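Local atomic coordinates of cysteine synthase 3 (Entamoeba histolytica, PDB entry 6KR5), a protein that probably makes L-cysteine from O-acetyl-L-serine and sulfide, using pyridoxal 5'-phosphate as its cofactor. Residues D59-I70 with G92-Y102. Residues are numbered along the deposited sequence; the frame is centred on the assembly and turned at random.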
loop_
_atom_site.group_PDB
_atom_site.type_symbol
_atom_site.label_atom_id
_atom_site.label_comp_id
_atom_site.label_asym_id
_atom_site.label_seq_id
_atom_site.Cartn_x
_atom_site.Cartn_y
_atom_site.Cartn_z
ATOM N N ASP B 59 -8.263 6.843 -4.661
ATOM C CA ASP B 59 -8.747 7.163 -3.319
ATOM C C ASP B 59 -9.209 8.611 -3.255
ATOM O O ASP B 59 -10.242 8.926 -2.651
ATOM C CB ASP B 59 -7.646 6.954 -2.276
ATOM C CG ASP B 59 -7.406 5.502 -1.925
ATOM O OD1 ASP B 59 -7.589 4.621 -2.783
ATOM O OD2 ASP B 59 -7.004 5.259 -0.765
ATOM N N ARG B 60 -8.434 9.513 -3.868
ATOM C CA ARG B 60 -8.794 10.925 -3.846
ATOM C C ARG B 60 -10.066 11.172 -4.629
ATOM O O ARG B 60 -10.910 11.983 -4.218
ATOM C CB ARG B 60 -7.678 11.768 -4.452
ATOM C CG ARG B 60 -6.322 11.667 -3.784
ATOM C CD ARG B 60 -5.372 12.537 -4.580
ATOM N NE ARG B 60 -3.975 12.423 -4.189
ATOM C CZ ARG B 60 -3.347 13.255 -3.365
ATOM N NH1 ARG B 60 -3.990 14.261 -2.782
ATOM N NH2 ARG B 60 -2.056 13.087 -3.131
ATOM N N VAL B 61 -10.198 10.485 -5.763
ATOM C CA VAL B 61 -11.290 10.718 -6.700
ATOM C C VAL B 61 -12.593 10.178 -6.133
ATOM O O VAL B 61 -13.620 10.866 -6.135
ATOM C CB VAL B 61 -10.963 10.078 -8.059
ATOM C CG1 VAL B 61 -12.177 10.139 -8.999
ATOM C CG2 VAL B 61 -9.713 10.731 -8.677
ATOM N N GLY B 62 -12.578 8.929 -5.662
ATOM C CA GLY B 62 -13.791 8.367 -5.088
ATOM C C GLY B 62 -14.245 9.145 -3.873
ATOM O O GLY B 62 -15.445 9.399 -3.692
ATOM N N PHE B 63 -13.290 9.556 -3.040
ATOM C CA PHE B 63 -13.622 10.363 -1.875
ATOM C C PHE B 63 -14.278 11.672 -2.282
ATOM O O PHE B 63 -15.346 12.021 -1.771
ATOM C CB PHE B 63 -12.373 10.653 -1.048
ATOM C CG PHE B 63 -12.608 11.684 0.012
ATOM C CD1 PHE B 63 -13.271 11.340 1.181
ATOM C CD2 PHE B 63 -12.217 12.997 -0.171
ATOM C CE1 PHE B 63 -13.507 12.283 2.164
ATOM C CE2 PHE B 63 -12.463 13.946 0.808
ATOM C CZ PHE B 63 -13.110 13.590 1.966
ATOM N N ASN B 64 -13.646 12.435 -3.179
ATOM C CA ASN B 64 -14.203 13.757 -3.460
ATOM C C ASN B 64 -15.499 13.690 -4.259
ATOM O O ASN B 64 -16.376 14.543 -4.069
ATOM C CB ASN B 64 -13.203 14.654 -4.185
ATOM C CG ASN B 64 -13.550 16.114 -3.999
ATOM O OD1 ASN B 64 -13.633 16.588 -2.857
ATOM N ND2 ASN B 64 -13.816 16.820 -5.097
ATOM N N ILE B 65 -15.643 12.723 -5.169
ATOM C CA ILE B 65 -16.912 12.580 -5.890
ATOM C C ILE B 65 -18.056 12.371 -4.904
ATOM O O ILE B 65 -19.102 13.023 -4.992
ATOM C CB ILE B 65 -16.815 11.428 -6.910
ATOM C CG1 ILE B 65 -16.051 11.905 -8.153
ATOM C CG2 ILE B 65 -18.197 10.900 -7.274
ATOM C CD1 ILE B 65 -15.713 10.814 -9.111
ATOM N N ILE B 66 -17.857 11.500 -3.919
ATOM C CA ILE B 66 -18.925 11.207 -2.973
ATOM C C ILE B 66 -19.093 12.338 -1.963
ATOM O O ILE B 66 -20.221 12.753 -1.668
ATOM C CB ILE B 66 -18.647 9.858 -2.293
ATOM C CG1 ILE B 66 -18.765 8.741 -3.328
ATOM C CG2 ILE B 66 -19.628 9.621 -1.162
ATOM C CD1 ILE B 66 -18.180 7.420 -2.862
ATOM N N TYR B 67 -17.983 12.863 -1.439
ATOM C CA TYR B 67 -18.045 13.928 -0.440
ATOM C C TYR B 67 -18.760 15.149 -0.993
ATOM O O TYR B 67 -19.655 15.708 -0.347
ATOM C CB TYR B 67 -16.632 14.296 -0.001
ATOM C CG TYR B 67 -16.531 15.219 1.188
ATOM C CD1 TYR B 67 -17.423 15.128 2.248
ATOM C CD2 TYR B 67 -15.511 16.151 1.269
ATOM C CE1 TYR B 67 -17.310 15.962 3.344
ATOM C CE2 TYR B 67 -15.390 16.991 2.356
ATOM C CZ TYR B 67 -16.291 16.895 3.391
ATOM O OH TYR B 67 -16.168 17.729 4.480
ATOM N N GLN B 68 -18.371 15.584 -2.189
ATOM C CA GLN B 68 -18.995 16.782 -2.738
ATOM C C GLN B 68 -20.464 16.541 -3.043
ATOM O O GLN B 68 -21.302 17.435 -2.844
ATOM C CB GLN B 68 -18.260 17.240 -3.993
ATOM C CG GLN B 68 -18.662 18.661 -4.409
ATOM C CD GLN B 68 -18.212 19.700 -3.395
ATOM O OE1 GLN B 68 -17.052 19.725 -2.995
ATOM N NE2 GLN B 68 -19.132 20.559 -2.969
ATOM N N ALA B 69 -20.805 15.339 -3.520
ATOM C CA ALA B 69 -22.206 15.047 -3.819
ATOM C C ALA B 69 -23.049 15.089 -2.556
ATOM O O ALA B 69 -24.185 15.580 -2.578
ATOM C CB ALA B 69 -22.346 13.692 -4.512
ATOM N N ILE B 70 -22.513 14.592 -1.438
ATOM C CA ILE B 70 -23.243 14.678 -0.177
ATOM C C ILE B 70 -23.416 16.132 0.238
ATOM O O ILE B 70 -24.517 16.565 0.602
ATOM C CB ILE B 70 -22.536 13.864 0.918
ATOM C CG1 ILE B 70 -22.631 12.375 0.596
ATOM C CG2 ILE B 70 -23.171 14.149 2.262
ATOM C CD1 ILE B 70 -21.725 11.493 1.440
ATOM N N GLY B 92 -11.728 3.124 -5.005
ATOM C CA GLY B 92 -11.826 4.403 -4.324
ATOM C C GLY B 92 -13.253 4.765 -3.956
ATOM O O GLY B 92 -13.505 5.332 -2.889
ATOM N N LEU B 93 -14.211 4.421 -4.815
ATOM C CA LEU B 93 -15.606 4.680 -4.481
ATOM C C LEU B 93 -16.070 3.779 -3.347
ATOM O O LEU B 93 -16.830 4.211 -2.471
ATOM C CB LEU B 93 -16.481 4.476 -5.711
ATOM C CG LEU B 93 -16.399 5.531 -6.810
ATOM C CD1 LEU B 93 -17.087 4.986 -8.049
ATOM C CD2 LEU B 93 -17.053 6.838 -6.363
ATOM N N CYS B 94 -15.621 2.522 -3.350
ATOM C CA CYS B 94 -16.058 1.582 -2.323
ATOM C C CYS B 94 -15.499 1.957 -0.961
ATOM O O CYS B 94 -16.199 1.847 0.056
ATOM C CB CYS B 94 -15.657 0.162 -2.708
ATOM S SG CYS B 94 -16.675 -0.517 -4.030
ATOM N N GLN B 95 -14.254 2.430 -0.917
ATOM C CA GLN B 95 -13.681 2.869 0.353
ATOM C C GLN B 95 -14.478 4.035 0.936
ATOM O O GLN B 95 -14.881 4.009 2.112
ATOM C CB GLN B 95 -12.216 3.250 0.154
ATOM C CG GLN B 95 -11.586 3.879 1.390
ATOM C CD GLN B 95 -10.129 4.243 1.175
ATOM O OE1 GLN B 95 -9.215 3.630 1.753
ATOM N NE2 GLN B 95 -9.897 5.231 0.329
ATOM N N ALA B 96 -14.745 5.059 0.114
ATOM C CA ALA B 96 -15.464 6.228 0.608
ATOM C C ALA B 96 -16.907 5.883 0.932
ATOM O O ALA B 96 -17.441 6.322 1.957
ATOM C CB ALA B 96 -15.390 7.369 -0.405
ATOM N N GLY B 97 -17.538 5.049 0.105
ATOM C CA GLY B 97 -18.919 4.678 0.369
ATOM C C GLY B 97 -19.078 3.938 1.684
ATOM O O GLY B 97 -20.033 4.171 2.431
ATOM N N ALA B 98 -18.132 3.046 1.998
ATOM C CA ALA B 98 -18.223 2.295 3.245
ATOM C C ALA B 98 -18.175 3.223 4.460
ATOM O O ALA B 98 -18.885 3.003 5.447
ATOM C CB ALA B 98 -17.099 1.259 3.300
ATOM N N VAL B 99 -17.349 4.267 4.408
ATOM C CA VAL B 99 -17.198 5.132 5.575
ATOM C C VAL B 99 -18.324 6.156 5.647
ATOM O O VAL B 99 -18.847 6.443 6.735
ATOM C CB VAL B 99 -15.806 5.795 5.562
ATOM C CG1 VAL B 99 -15.667 6.729 6.736
ATOM C CG2 VAL B 99 -14.705 4.727 5.605
ATOM N N PHE B 100 -18.746 6.699 4.501
ATOM C CA PHE B 100 -19.870 7.630 4.502
ATOM C C PHE B 100 -21.203 6.931 4.715
ATOM O O PHE B 100 -22.203 7.609 4.984
ATOM C CB PHE B 100 -19.930 8.416 3.189
ATOM C CG PHE B 100 -18.934 9.531 3.099
ATOM C CD1 PHE B 100 -18.997 10.607 3.970
ATOM C CD2 PHE B 100 -17.950 9.525 2.123
ATOM C CE1 PHE B 100 -18.074 11.649 3.888
ATOM C CE2 PHE B 100 -17.025 10.567 2.029
ATOM C CZ PHE B 100 -17.087 11.627 2.908
ATOM N N GLY B 101 -21.250 5.611 4.576
ATOM C CA GLY B 101 -22.476 4.871 4.819
ATOM C C GLY B 101 -23.443 4.821 3.660
ATOM O O GLY B 101 -24.660 4.804 3.880
ATOM N N TYR B 102 -22.946 4.795 2.423
ATOM C CA TYR B 102 -23.809 4.692 1.260
ATOM C C TYR B 102 -23.545 3.398 0.506
ATOM O O TYR B 102 -22.390 2.989 0.372
ATOM C CB TYR B 102 -23.589 5.861 0.296
ATOM C CG TYR B 102 -24.291 7.115 0.721
ATOM C CD1 TYR B 102 -23.707 7.974 1.643
ATOM C CD2 TYR B 102 -25.553 7.437 0.216
ATOM C CE1 TYR B 102 -24.345 9.120 2.038
ATOM C CE2 TYR B 102 -26.196 8.580 0.613
ATOM C CZ TYR B 102 -25.588 9.413 1.523
ATOM O OH TYR B 102 -26.229 10.559 1.919
HETATM O O HOH W 1 -11.782 6.826 -1.275
#
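The ring of F100 takes I70 CD1 over one face, a CH-pi contact with the methyl 4.1 Å from the ring centroid, while its far end, CZ, meets F63 CE1 and Y67 CD1 obliquely, from opposite sides of its plane. Both those rings lie within 25° of parallel to it, but slid so far along that there is hardly any overlap; Y67 CD1 comes to 3.6 Å from F100 CZ. With Y67 CB resting over the rim of one F63 face, the three rings form an aromatic cluster, which I4 and I6 of the second subunit also touch. F100 is a knob in the hole made by F63, I66, Y67 and I70, and I66 answers it among L93, A96, G97 and F100. The first torsion of I66 (chi1 -67°) turns CG1 toward helix 92-100, and the extended chain beyond puts CD1 against L93 O, L93 CD2 and A96 CB. Both helices belong to the smaller parallel-sheet domain of this fold type II (tryptophan synthase beta) PLP enzyme, and I66 and L93 also pack on strand 80-84. G62 and G92 let the backbones close in, G62 CA lying 4.2 Å from L93 CA, and the axes cross at -46°. Where G92 lies about 9 Å from the bound PLP, Q95 reaches out fully extended and its NE2 donates to D59 OD2 at 3.1 Å, from above the carboxylate plane; M54 N also bonds that oxygen. One water accepts from Q95 NE2 and donates to the carbonyl oxygens of D59 and G92.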